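Local coordinates for protein prolyl oligopeptidase (Novosphingobium capsulatum, PDB 1YR2) that probably hydrolyses oligopeptides on the carboxyl side of proline, and far less readily of alanine, as a serine peptidase of the S9A family, at residues K100-L105 with F506-M511; W281-S286 with N294-A299; A318-V323 with L330-G335; V479-A484 with W513-G518. One frame throughout, in Å; residues are numbered along the deposited sequence.

Contact 1 of 4, residues K100-L105 with F506-M511; sequences KRMKAL and FSAGFM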
loop_
_atom_site.group_PDB
_atom_site.type_symbol
_atom_site.label_atom_id
_atom_site.label_comp_id
_atom_site.label_asym_id
_atom_site.label_seq_id
_atom_site.Cartn_x
_atom_site.Cartn_y
_atom_site.Cartn_z
ATOM N N LYS A 100 7.307 24.061 1.207
ATOM C CA LYS A 100 7.327 24.258 2.650
ATOM C C LYS A 100 6.258 23.363 3.321
ATOM O O LYS A 100 6.534 22.781 4.369
ATOM C CB LYS A 100 7.059 25.712 2.978
ATOM C CG LYS A 100 7.069 26.079 4.452
ATOM C CD LYS A 100 6.762 27.577 4.626
ATOM C CE LYS A 100 6.145 27.876 6.002
ATOM N NZ LYS A 100 7.179 28.003 7.053
ATOM N N ARG A 101 5.057 23.315 2.759
ATOM C CA ARG A 101 4.019 22.467 3.322
ATOM C C ARG A 101 4.464 21.002 3.302
ATOM O O ARG A 101 4.334 20.302 4.322
ATOM C CB ARG A 101 2.690 22.616 2.590
ATOM C CG ARG A 101 1.524 21.963 3.318
ATOM C CD ARG A 101 1.170 22.706 4.574
ATOM N NE ARG A 101 0.383 21.936 5.512
ATOM C CZ ARG A 101 0.887 21.205 6.518
ATOM N NH1 ARG A 101 2.207 20.976 6.650
ATOM N NH2 ARG A 101 0.055 20.592 7.325
ATOM N N MET A 102 4.978 20.535 2.168
ATOM C CA MET A 102 5.320 19.127 2.025
ATOM C C MET A 102 6.448 18.727 2.973
ATOM O O MET A 102 6.336 17.717 3.633
ATOM C CB MET A 102 5.720 18.738 0.627
ATOM C CG MET A 102 5.881 17.215 0.534
ATOM S SD MET A 102 5.822 16.683 -1.081
ATOM C CE MET A 102 6.108 14.777 -0.815
ATOM N N LYS A 103 7.494 19.540 3.052
ATOM C CA LYS A 103 8.581 19.278 3.975
ATOM C C LYS A 103 8.002 19.086 5.401
ATOM O O LYS A 103 8.423 18.213 6.130
ATOM C CB LYS A 103 9.580 20.439 3.968
ATOM C CG LYS A 103 10.586 20.453 2.800
ATOM C CD LYS A 103 11.727 21.509 3.030
ATOM C CE LYS A 103 12.585 21.711 1.772
ATOM N NZ LYS A 103 13.264 23.071 1.736
ATOM N N ALA A 104 7.047 19.907 5.795
ATOM C CA ALA A 104 6.564 19.883 7.166
ATOM C C ALA A 104 5.692 18.633 7.455
ATOM O O ALA A 104 5.548 18.264 8.617
ATOM C CB ALA A 104 5.807 21.126 7.478
ATOM N N LEU A 105 5.202 17.991 6.392
ATOM C CA LEU A 105 4.311 16.810 6.473
ATOM C C LEU A 105 5.025 15.457 6.544
ATOM O O LEU A 105 4.377 14.441 6.869
ATOM C CB LEU A 105 3.390 16.773 5.258
ATOM C CG LEU A 105 2.285 17.816 5.180
ATOM C CD1 LEU A 105 1.591 17.769 3.856
ATOM C CD2 LEU A 105 1.288 17.567 6.244
ATOM N N PHE A 506 -2.387 7.124 3.085
ATOM C CA PHE A 506 -1.919 8.477 3.345
ATOM C C PHE A 506 -0.730 8.788 2.469
ATOM O O PHE A 506 0.302 8.128 2.567
ATOM C CB PHE A 506 -1.576 8.720 4.848
ATOM C CG PHE A 506 -1.074 10.107 5.084
ATOM C CD1 PHE A 506 -1.940 11.141 5.088
ATOM C CD2 PHE A 506 0.285 10.365 5.183
ATOM C CE1 PHE A 506 -1.503 12.483 5.217
ATOM C CE2 PHE A 506 0.750 11.680 5.328
ATOM C CZ PHE A 506 -0.157 12.739 5.339
ATOM N N SER A 507 -0.872 9.808 1.623
ATOM C CA SER A 507 0.170 10.323 0.772
ATOM C C SER A 507 0.484 11.746 1.217
ATOM O O SER A 507 -0.402 12.606 1.165
ATOM C CB SER A 507 -0.352 10.406 -0.684
ATOM O OG SER A 507 0.516 11.156 -1.497
ATOM N N ALA A 508 1.718 11.985 1.600
ATOM C CA ALA A 508 2.159 13.324 1.957
ATOM C C ALA A 508 2.040 14.294 0.761
ATOM O O ALA A 508 1.690 15.461 0.926
ATOM C CB ALA A 508 3.577 13.288 2.488
ATOM N N GLY A 509 2.349 13.829 -0.447
ATOM C CA GLY A 509 2.143 14.633 -1.637
ATOM C C GLY A 509 0.701 15.045 -1.866
ATOM O O GLY A 509 0.415 16.227 -2.023
ATOM N N PHE A 510 -0.221 14.116 -1.765
ATOM C CA PHE A 510 -1.642 14.465 -1.972
ATOM C C PHE A 510 -2.128 15.382 -0.860
ATOM O O PHE A 510 -2.889 16.327 -1.121
ATOM C CB PHE A 510 -2.542 13.269 -2.125
ATOM C CG PHE A 510 -2.253 12.454 -3.382
ATOM C CD1 PHE A 510 -1.743 13.068 -4.543
ATOM C CD2 PHE A 510 -2.458 11.109 -3.386
ATOM C CE1 PHE A 510 -1.411 12.294 -5.683
ATOM C CE2 PHE A 510 -2.173 10.338 -4.534
ATOM C CZ PHE A 510 -1.639 10.926 -5.659
ATOM N N MET A 511 -1.641 15.162 0.343
ATOM C CA MET A 511 -2.035 15.997 1.488
ATOM C C MET A 511 -1.588 17.445 1.336
ATOM O O MET A 511 -2.255 18.372 1.817
ATOM C CB MET A 511 -1.480 15.412 2.765
ATOM C CG MET A 511 -2.017 16.033 4.048
ATOM S SD MET A 511 -3.802 15.649 4.250
ATOM C CE MET A 511 -4.209 17.118 4.902
#

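Contact 2 of 4, residues W281-S286 with N294-A299; sequences WVVITS and NTVHVA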
loop_
_atom_site.group_PDB
_atom_site.type_symbol
_atom_site.label_atom_id
_atom_site.label_comp_id
_atom_site.label_asym_id
_atom_site.label_seq_id
_atom_site.Cartn_x
_atom_site.Cartn_y
_atom_site.Cartn_z
ATOM N N TRP A 281 -3.142 -25.047 22.132
ATOM C CA TRP A 281 -2.849 -25.677 20.838
ATOM C C TRP A 281 -1.647 -25.032 20.149
ATOM O O TRP A 281 -1.556 -23.791 20.069
ATOM C CB TRP A 281 -4.053 -25.586 19.929
ATOM C CG TRP A 281 -5.144 -26.484 20.364
ATOM C CD1 TRP A 281 -6.209 -26.155 21.166
ATOM C CD2 TRP A 281 -5.266 -27.887 20.088
ATOM N NE1 TRP A 281 -6.983 -27.274 21.380
ATOM C CE2 TRP A 281 -6.406 -28.348 20.743
ATOM C CE3 TRP A 281 -4.514 -28.806 19.325
ATOM C CZ2 TRP A 281 -6.821 -29.690 20.666
ATOM C CZ3 TRP A 281 -4.899 -30.112 19.279
ATOM C CH2 TRP A 281 -6.060 -30.543 19.922
ATOM N N VAL A 282 -0.744 -25.887 19.663
ATOM C CA VAL A 282 0.283 -25.498 18.669
ATOM C C VAL A 282 -0.321 -25.706 17.287
ATOM O O VAL A 282 -0.975 -26.719 17.034
ATOM C CB VAL A 282 1.552 -26.348 18.832
ATOM C CG1 VAL A 282 2.596 -26.063 17.794
ATOM C CG2 VAL A 282 2.130 -26.133 20.237
ATOM N N VAL A 283 -0.129 -24.730 16.405
ATOM C CA VAL A 283 -0.619 -24.782 15.048
ATOM C C VAL A 283 0.542 -24.493 14.125
ATOM O O VAL A 283 1.243 -23.447 14.222
ATOM C CB VAL A 283 -1.753 -23.779 14.811
ATOM C CG1 VAL A 283 -2.281 -23.825 13.378
ATOM C CG2 VAL A 283 -2.870 -24.035 15.815
ATOM N N ILE A 284 0.785 -25.435 13.242
ATOM C CA ILE A 284 1.897 -25.311 12.312
ATOM C C ILE A 284 1.314 -25.143 10.902
ATOM O O ILE A 284 0.545 -25.969 10.427
ATOM C CB ILE A 284 2.833 -26.521 12.395
ATOM C CG1 ILE A 284 3.457 -26.571 13.783
ATOM C CG2 ILE A 284 3.907 -26.427 11.311
ATOM C CD1 ILE A 284 4.056 -27.853 14.094
ATOM N N THR A 285 1.725 -24.047 10.277
ATOM C CA THR A 285 1.381 -23.671 8.912
ATOM C C THR A 285 2.563 -23.953 8.019
ATOM O O THR A 285 3.682 -23.486 8.285
ATOM C CB THR A 285 1.091 -22.157 8.958
ATOM O OG1 THR A 285 -0.085 -21.978 9.764
ATOM C CG2 THR A 285 0.686 -21.648 7.657
ATOM N N SER A 286 2.305 -24.607 6.890
ATOM C CA SER A 286 3.367 -25.032 6.015
ATOM C C SER A 286 3.027 -24.728 4.550
ATOM O O SER A 286 1.898 -24.944 4.082
ATOM C CB SER A 286 3.623 -26.544 6.181
ATOM O OG SER A 286 3.773 -26.905 7.537
ATOM N N ASN A 294 -1.635 -23.585 1.828
ATOM C CA ASN A 294 -0.890 -24.154 2.941
ATOM C C ASN A 294 -1.562 -25.328 3.593
ATOM O O ASN A 294 -2.780 -25.481 3.505
ATOM C CB ASN A 294 -0.512 -23.084 3.989
ATOM C CG ASN A 294 -1.715 -22.540 4.728
ATOM O OD1 ASN A 294 -2.392 -21.628 4.224
ATOM N ND2 ASN A 294 -2.022 -23.115 5.928
ATOM N N THR A 295 -0.749 -26.154 4.254
ATOM C CA THR A 295 -1.218 -27.210 5.098
ATOM C C THR A 295 -1.275 -26.718 6.519
ATOM O O THR A 295 -0.756 -25.655 6.839
ATOM C CB THR A 295 -0.301 -28.454 5.045
ATOM O OG1 THR A 295 0.986 -28.143 5.597
ATOM C CG2 THR A 295 -0.081 -28.968 3.594
ATOM N N VAL A 296 -1.930 -27.514 7.366
ATOM C CA VAL A 296 -2.069 -27.187 8.776
ATOM C C VAL A 296 -1.905 -28.451 9.566
ATOM O O VAL A 296 -2.609 -29.459 9.267
ATOM C CB VAL A 296 -3.476 -26.528 9.096
ATOM C CG1 VAL A 296 -3.566 -26.172 10.611
ATOM C CG2 VAL A 296 -3.702 -25.275 8.266
ATOM N N HIS A 297 -0.971 -28.440 10.526
ATOM C CA HIS A 297 -0.847 -29.469 11.529
ATOM C C HIS A 297 -1.094 -28.879 12.928
ATOM O O HIS A 297 -0.831 -27.681 13.152
ATOM C CB HIS A 297 0.535 -30.112 11.505
ATOM C CG HIS A 297 0.803 -30.930 10.284
ATOM N ND1 HIS A 297 1.001 -30.376 9.044
ATOM C CD2 HIS A 297 0.865 -32.278 10.113
ATOM C CE1 HIS A 297 1.200 -31.349 8.162
ATOM N NE2 HIS A 297 1.111 -32.513 8.782
ATOM N N VAL A 298 -1.640 -29.684 13.842
ATOM C CA VAL A 298 -1.942 -29.196 15.196
ATOM C C VAL A 298 -1.410 -30.167 16.248
ATOM O O VAL A 298 -1.227 -31.340 15.973
ATOM C CB VAL A 298 -3.451 -28.955 15.431
ATOM C CG1 VAL A 298 -3.942 -27.895 14.464
ATOM C CG2 VAL A 298 -4.254 -30.236 15.322
ATOM N N ALA A 299 -1.139 -29.652 17.439
ATOM C CA ALA A 299 -0.734 -30.480 18.549
ATOM C C ALA A 299 -1.319 -29.909 19.788
ATOM O O ALA A 299 -1.184 -28.730 20.077
ATOM C CB ALA A 299 0.753 -30.547 18.678
HETATM O O HOH W 1 1.382 -27.678 8.270
#

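Contact 3 of 4, residues A318-V323 with L330-G335; sequences AQWDFV and LWFVSG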
loop_
_atom_site.group_PDB
_atom_site.type_symbol
_atom_site.label_atom_id
_atom_site.label_comp_id
_atom_site.label_asym_id
_atom_site.label_seq_id
_atom_site.Cartn_x
_atom_site.Cartn_y
_atom_site.Cartn_z
ATOM N N ALA A 318 -5.512 -25.034 -0.590
ATOM C CA ALA A 318 -6.107 -23.733 -0.272
ATOM C C ALA A 318 -5.363 -22.988 0.840
ATOM O O ALA A 318 -4.591 -23.594 1.576
ATOM C CB ALA A 318 -7.593 -23.955 0.125
ATOM N N GLN A 319 -5.594 -21.672 0.920
ATOM C CA GLN A 319 -5.225 -20.838 2.050
ATOM C C GLN A 319 -6.020 -21.204 3.319
ATOM O O GLN A 319 -7.214 -21.295 3.305
ATOM C CB GLN A 319 -5.426 -19.332 1.691
ATOM C CG GLN A 319 -5.096 -18.328 2.831
ATOM C CD GLN A 319 -5.835 -16.996 2.709
ATOM O OE1 GLN A 319 -5.748 -16.352 1.698
ATOM N NE2 GLN A 319 -6.610 -16.627 3.735
ATOM N N TRP A 320 -5.318 -21.424 4.416
ATOM C CA TRP A 320 -5.867 -21.642 5.756
ATOM C C TRP A 320 -4.997 -20.863 6.732
ATOM O O TRP A 320 -3.971 -21.383 7.182
ATOM C CB TRP A 320 -5.802 -23.106 6.140
ATOM C CG TRP A 320 -6.775 -23.939 5.444
ATOM C CD1 TRP A 320 -6.602 -24.569 4.245
ATOM C CD2 TRP A 320 -8.108 -24.234 5.862
ATOM N NE1 TRP A 320 -7.753 -25.227 3.893
ATOM C CE2 TRP A 320 -8.683 -25.064 4.877
ATOM C CE3 TRP A 320 -8.861 -23.935 7.007
ATOM C CZ2 TRP A 320 -9.995 -25.572 4.975
ATOM C CZ3 TRP A 320 -10.144 -24.383 7.089
ATOM C CH2 TRP A 320 -10.710 -25.214 6.087
ATOM N N ASP A 321 -5.377 -19.622 7.013
ATOM C CA ASP A 321 -4.583 -18.713 7.850
ATOM C C ASP A 321 -5.149 -18.798 9.291
ATOM O O ASP A 321 -6.337 -18.512 9.503
ATOM C CB ASP A 321 -4.758 -17.266 7.413
ATOM C CG ASP A 321 -4.050 -16.940 6.097
ATOM O OD1 ASP A 321 -3.095 -17.636 5.689
ATOM O OD2 ASP A 321 -4.416 -15.967 5.446
ATOM N N PHE A 322 -4.306 -19.169 10.238
ATOM C CA PHE A 322 -4.745 -19.359 11.631
ATOM C C PHE A 322 -5.003 -18.009 12.273
ATOM O O PHE A 322 -4.188 -17.145 12.203
ATOM C CB PHE A 322 -3.640 -20.089 12.386
ATOM C CG PHE A 322 -3.896 -20.272 13.864
ATOM C CD1 PHE A 322 -5.047 -20.839 14.321
ATOM C CD2 PHE A 322 -2.921 -19.878 14.774
ATOM C CE1 PHE A 322 -5.253 -20.985 15.673
ATOM C CE2 PHE A 322 -3.114 -20.060 16.117
ATOM C CZ PHE A 322 -4.279 -20.633 16.549
ATOM N N VAL A 323 -6.165 -17.863 12.896
ATOM C CA VAL A 323 -6.518 -16.621 13.591
ATOM C C VAL A 323 -6.122 -16.746 15.057
ATOM O O VAL A 323 -5.166 -16.098 15.486
ATOM C CB VAL A 323 -8.007 -16.301 13.401
ATOM C CG1 VAL A 323 -8.408 -15.036 14.119
ATOM C CG2 VAL A 323 -8.343 -16.134 11.953
ATOM N N LEU A 330 -10.511 -23.674 17.181
ATOM C CA LEU A 330 -9.596 -22.838 16.437
ATOM C C LEU A 330 -10.344 -22.143 15.289
ATOM O O LEU A 330 -11.211 -22.724 14.668
ATOM C CB LEU A 330 -8.518 -23.727 15.826
ATOM C CG LEU A 330 -7.681 -24.625 16.738
ATOM C CD1 LEU A 330 -6.618 -25.317 15.891
ATOM C CD2 LEU A 330 -7.038 -23.870 17.871
ATOM N N TRP A 331 -9.956 -20.925 14.942
ATOM C CA TRP A 331 -10.564 -20.236 13.812
ATOM C C TRP A 331 -9.492 -19.964 12.763
ATOM O O TRP A 331 -8.391 -19.608 13.104
ATOM C CB TRP A 331 -11.126 -18.885 14.261
ATOM C CG TRP A 331 -12.420 -19.070 14.994
ATOM C CD1 TRP A 331 -13.668 -18.940 14.479
ATOM C CD2 TRP A 331 -12.594 -19.451 16.356
ATOM N NE1 TRP A 331 -14.615 -19.181 15.442
ATOM C CE2 TRP A 331 -13.990 -19.483 16.612
ATOM C CE3 TRP A 331 -11.723 -19.683 17.416
ATOM C CZ2 TRP A 331 -14.534 -19.827 17.855
ATOM C CZ3 TRP A 331 -12.275 -20.015 18.675
ATOM C CH2 TRP A 331 -13.666 -20.087 18.865
ATOM N N PHE A 332 -9.866 -20.093 11.496
ATOM C CA PHE A 332 -9.008 -19.875 10.356
ATOM C C PHE A 332 -9.720 -19.011 9.308
ATOM O O PHE A 332 -10.942 -19.049 9.155
ATOM C CB PHE A 332 -8.657 -21.237 9.650
ATOM C CG PHE A 332 -7.814 -22.151 10.481
ATOM C CD1 PHE A 332 -8.427 -22.990 11.395
ATOM C CD2 PHE A 332 -6.423 -22.205 10.343
ATOM C CE1 PHE A 332 -7.701 -23.850 12.168
ATOM C CE2 PHE A 332 -5.674 -23.092 11.131
ATOM C CZ PHE A 332 -6.309 -23.899 12.051
ATOM N N VAL A 333 -8.957 -18.245 8.555
ATOM C CA VAL A 333 -9.467 -17.618 7.330
ATOM C C VAL A 333 -9.147 -18.628 6.234
ATOM O O VAL A 333 -7.980 -18.900 5.981
ATOM C CB VAL A 333 -8.757 -16.294 7.004
ATOM C CG1 VAL A 333 -9.264 -15.698 5.700
ATOM C CG2 VAL A 333 -8.940 -15.307 8.183
ATOM N N SER A 334 -10.185 -19.131 5.568
ATOM C CA SER A 334 -10.039 -20.163 4.571
ATOM C C SER A 334 -10.407 -19.689 3.178
ATOM O O SER A 334 -11.418 -19.023 2.981
ATOM C CB SER A 334 -10.854 -21.396 4.950
ATOM O OG SER A 334 -10.706 -22.410 3.980
ATOM N N GLY A 335 -9.596 -20.129 2.209
ATOM C CA GLY A 335 -9.828 -19.950 0.782
ATOM C C GLY A 335 -10.444 -21.176 0.098
ATOM O O GLY A 335 -10.657 -21.185 -1.133
#

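Contact 4 of 4, residues V479-A484 with W513-G518; sequences VRRKDA and WIDSGG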
loop_
_atom_site.group_PDB
_atom_site.type_symbol
_atom_site.label_atom_id
_atom_site.label_comp_id
_atom_site.label_asym_id
_atom_site.label_seq_id
_atom_site.Cartn_x
_atom_site.Cartn_y
_atom_site.Cartn_z
ATOM N N VAL A 479 -11.642 14.291 -1.684
ATOM C CA VAL A 479 -11.065 14.610 -0.402
ATOM C C VAL A 479 -10.820 16.090 -0.385
ATOM O O VAL A 479 -10.169 16.627 -1.256
ATOM C CB VAL A 479 -9.704 13.906 -0.212
ATOM C CG1 VAL A 479 -9.215 14.121 1.213
ATOM C CG2 VAL A 479 -9.835 12.439 -0.485
ATOM N N ARG A 480 -11.375 16.754 0.602
ATOM C CA ARG A 480 -11.289 18.220 0.678
ATOM C C ARG A 480 -11.196 18.674 2.107
ATOM O O ARG A 480 -11.825 18.098 3.002
ATOM C CB ARG A 480 -12.547 18.831 0.112
ATOM C CG ARG A 480 -12.612 18.771 -1.399
ATOM C CD ARG A 480 -13.935 19.208 -1.991
ATOM N NE ARG A 480 -15.026 18.291 -1.653
ATOM C CZ ARG A 480 -16.222 18.370 -2.212
ATOM N NH1 ARG A 480 -16.473 19.317 -3.103
ATOM N NH2 ARG A 480 -17.186 17.527 -1.865
ATOM N N ARG A 481 -10.424 19.718 2.321
ATOM C CA ARG A 481 -10.470 20.421 3.575
ATOM C C ARG A 481 -11.867 21.057 3.814
ATOM O O ARG A 481 -12.585 21.349 2.877
ATOM C CB ARG A 481 -9.353 21.467 3.578
ATOM C CG ARG A 481 -8.944 21.959 4.942
ATOM C CD ARG A 481 -7.690 22.814 4.820
ATOM N NE ARG A 481 -7.896 23.930 3.894
ATOM C CZ ARG A 481 -6.943 24.712 3.431
ATOM N NH1 ARG A 481 -5.685 24.452 3.731
ATOM N NH2 ARG A 481 -7.226 25.715 2.607
ATOM N N LYS A 482 -12.224 21.239 5.087
ATOM C CA LYS A 482 -13.570 21.650 5.479
ATOM C C LYS A 482 -13.878 23.156 5.231
ATOM O O LYS A 482 -15.001 23.617 5.482
ATOM C CB LYS A 482 -13.859 21.273 6.953
ATOM C CG LYS A 482 -14.103 19.808 7.145
ATOM C CD LYS A 482 -14.520 19.442 8.564
ATOM C CE LYS A 482 -14.796 17.930 8.650
ATOM N NZ LYS A 482 -14.982 17.567 10.063
ATOM N N ASP A 483 -12.899 23.915 4.743
ATOM C CA ASP A 483 -13.198 25.214 4.155
ATOM C C ASP A 483 -13.757 25.145 2.718
ATOM O O ASP A 483 -14.234 26.128 2.202
ATOM C CB ASP A 483 -12.004 26.183 4.234
ATOM C CG ASP A 483 -10.789 25.714 3.500
ATOM O OD1 ASP A 483 -10.566 24.492 3.315
ATOM O OD2 ASP A 483 -9.970 26.543 3.063
ATOM N N ALA A 484 -13.709 23.988 2.077
ATOM C CA ALA A 484 -14.270 23.851 0.728
ATOM C C ALA A 484 -15.822 23.972 0.765
ATOM O O ALA A 484 -16.527 23.150 1.364
ATOM C CB ALA A 484 -13.858 22.520 0.114
ATOM N N TRP A 513 -1.456 19.101 -1.477
ATOM C CA TRP A 513 -2.451 19.726 -2.333
ATOM C C TRP A 513 -3.721 20.037 -1.553
ATOM O O TRP A 513 -4.200 21.158 -1.605
ATOM C CB TRP A 513 -2.802 18.827 -3.514
ATOM C CG TRP A 513 -3.763 19.331 -4.490
ATOM C CD1 TRP A 513 -5.090 19.087 -4.537
ATOM C CD2 TRP A 513 -3.471 20.164 -5.629
ATOM N NE1 TRP A 513 -5.648 19.715 -5.619
ATOM C CE2 TRP A 513 -4.677 20.379 -6.310
ATOM C CE3 TRP A 513 -2.305 20.718 -6.143
ATOM C CZ2 TRP A 513 -4.758 21.106 -7.491
ATOM C CZ3 TRP A 513 -2.379 21.449 -7.343
ATOM C CH2 TRP A 513 -3.598 21.649 -7.980
ATOM N N ILE A 514 -4.245 19.061 -0.827
ATOM C CA ILE A 514 -5.502 19.237 -0.073
ATOM C C ILE A 514 -5.369 20.318 1.004
ATOM O O ILE A 514 -6.263 21.161 1.169
ATOM C CB ILE A 514 -5.912 17.916 0.549
ATOM C CG1 ILE A 514 -6.134 16.837 -0.554
ATOM C CG2 ILE A 514 -7.139 18.124 1.466
ATOM C CD1 ILE A 514 -5.970 15.411 -0.051
ATOM N N ASP A 515 -4.236 20.315 1.715
ATOM C CA ASP A 515 -3.995 21.313 2.746
ATOM C C ASP A 515 -3.388 22.604 2.219
ATOM O O ASP A 515 -2.927 23.459 3.002
ATOM C CB ASP A 515 -3.196 20.731 3.874
ATOM C CG ASP A 515 -3.304 21.572 5.145
ATOM O OD1 ASP A 515 -4.386 22.147 5.430
ATOM O OD2 ASP A 515 -2.356 21.715 5.904
ATOM N N SER A 516 -3.430 22.766 0.886
ATOM C CA SER A 516 -3.187 24.052 0.243
ATOM C C SER A 516 -4.483 24.660 -0.365
ATOM O O SER A 516 -4.428 25.692 -0.996
ATOM C CB SER A 516 -2.102 23.875 -0.831
ATOM O OG SER A 516 -0.872 23.501 -0.217
ATOM N N GLY A 517 -5.637 24.043 -0.108
ATOM C CA GLY A 517 -6.929 24.494 -0.614
ATOM C C GLY A 517 -7.405 23.886 -1.934
ATOM O O GLY A 517 -8.316 24.437 -2.582
ATOM N N GLY A 518 -6.760 22.802 -2.381
ATOM C CA GLY A 518 -7.183 22.103 -3.583
ATOM C C GLY A 518 -8.052 20.908 -3.222
ATOM O O GLY A 518 -8.006 20.430 -2.081
HETATM O O HOH W 2 -8.895 21.218 0.264
HETATM O O HOH W 3 -10.077 26.025 -0.376
#

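Contact 1 of 4, residues K100-L105 with F506-M511
M102 and L105, three residues apart on helix 95-105, carry the face that meets A508, G509 and M511 in the first turn of helix 508-514. Just before them R101 lends little surface to the contact. Its guanidinium lies with one face toward L105 CD1, and its nitrogens are engaged by D515 and T453. M102 follows, with CG anti to the backbone N (chi1 -173°); the extended chain beyond CG carries the methyl to the start of helix 508-514. M102 CE comes to 3.9 Å from G509 N and 4.4 Å from A508 CB. The methyl thus rests against the backbone of G509, near its N and CA. Helix 699-717 also borders this methionine, through Q702 and T706. The arrangement is a compact instance of how prolyl oligopeptidases build their hydrolase domain from both ends of the chain: an N-terminal helix, preceding the propeller, packs on a helix of the C-terminal alpha/beta hydrolase part. Next in contact comes L105, which points at A508. Its CB is 4.5 Å from A508 CB, while the CD1 branch reaches further along the helix, resting 3.7 Å from A508 O and 4.0 Å from M511 CG. The L105 and M511 side chains meet at about a right angle, methyl against methylene. S507, just before A508, caps the partner helix: F510 N donates to S507 OG over 3.1 Å with a nearly straight bond (169°).

Contact 2 of 4, residues W281-S286 with N294-A299
Strands 281-287 and 295-302, which pair residue for residue from V282 with A299 to S286 with T295, are the two middle strands of a four-stranded blade in the seven-bladed propeller. Six backbone hydrogen bonds join this antiparallel hairpin, among them a straight one from I284 N to H297 O (2.8 Å, 180°). On one side of the sheet V283 sits between V296 and V298; V283 CG1 meets V296 CG1 at 3.8 Å. At one end W281, its CG anti to the carbonyl carbon (chi1 -72°), thereby swings its six-membered ring obliquely over to A299, with CE3 3.4 Å from A299 C, while its NE1 is bound by D328. At the other end a water lies on the side bearing I284, S286, T295 and H297. It donates to I284 O and is hydrogen-bonded to S286 OG, to T295 OG1 (2.7 Å) and, in the plane of the imidazole, to H297 ND1 (2.8 Å). One molecule thus ties polar groups of both strands together, and H271 gives S286 OG a further partner. T295 O accepts twice, S286 N and N294 ND2 arriving from opposite faces of its carbonyl plane. N294 ND2 also bonds to W320 O in the next blade. Strands 270-275 and 305-311 flank the pair within the sheet, H297 and A299 touch V309 of the latter, and L330 and F332 of strand 329-334 cover the valine side.

Contact 3 of 4, residues A318-V323 with L330-G335
The indole of W320 has S334 across one face and F332 at its edge. S334 CB stands almost on the normal of the six-membered ring, 3.8 Å from its centroid and 12° off, a CH-pi contact; S334 OG lies over the same face and takes a hydrogen bond from D336 N. In the ring plane, W320 CE3 meets F332 CB at 3.8 Å. The phenyl of F332 in turn has F322 CD1 over one face, the two rings being set obliquely with planes at 50°. All this happens on one side of the hairpin of strands 320-326 and 329-334, the first two strands of a propeller blade. With an alanine in place of W320, S334 CB would probably lose the surface it rests on and F332 would be left with a gap along its flank. Between the strands, V333 N donates to D321 O (2.8 Å) and D321 N to V333 O, while G335 N and V323 N continue the pairing to Q319 O and W331 O. On the other side, Q319 runs alongside V333, both pointing the same way: with CG anti to the backbone N (chi1 179°), its NE2 comes 3.4 Å from V333 CG1 and makes a weak bond to V333 O, while OE1 is taken by K341. Further along that side, V323 CG2 closes on V333 CG2 at 3.9 Å.

Contact 4 of 4, residues V479-A484 with W513-G518
One guanidinium, that of R481, is shared between carboxylates from both segments. R481 NH1 gives D515 OD1 a 3.1 Å salt bridge; the oxygen lies in the guanidinium plane, the two flat groups stand 87° apart, and NH1 reaches OD1 from above the carboxylate plane. D515 OD2 also pairs with R101 of the N-terminal helix. Toward its own beta turn, R481 grips D483 side-on, with NE to OD1 at 2.8 Å and NH2 to OD2 at 2.9 Å, helped by a bend in the chain at chi3 (57°). R722 O takes a further bond from NH2. A methionine in place of R481 would probably leave D483 without its two-pronged partner and D515 with one arginine instead of two. G517 CA lies over a face of the guanidinium; with positive phi, G517 is the C-prime residue of the Schellman motif ending helix 508-514. A water bridges the segments, accepting from R481 N and donating to I514 O and G518 O. Beside the water-bridged backbone, I514 CD1 packs on V479 CG1 at 3.7 Å. Strand 473-481 runs between strands 459-467 and 519-523 of the alpha/beta hydrolase sheet, and I514 settles the helix end against F459 and F520 of those neighbours.

How the contacts relate
From the N terminus, residues 100-105 open the longest loop, closed some 400 residues later when contact 1 brings in 506-511. The whole propeller lies within it. Contacts 2 and 3 are nested there in series, each closing a short hairpin, one in each of two successive blades; their centres are 11 Å apart, and N294 probably also bonds through its backbone to A318, linking the two blades. Contact 4 opens at 479-484, inside the large loop, and closes at 513-518, beyond it, so it crosses contact 1. Both use helix 508-514, tied to the N-terminal helix and to the hydrolase sheet, and the R101-D515 salt bridge joins them. Contact 2 lies about 44 Å from contact 1, centre to centre.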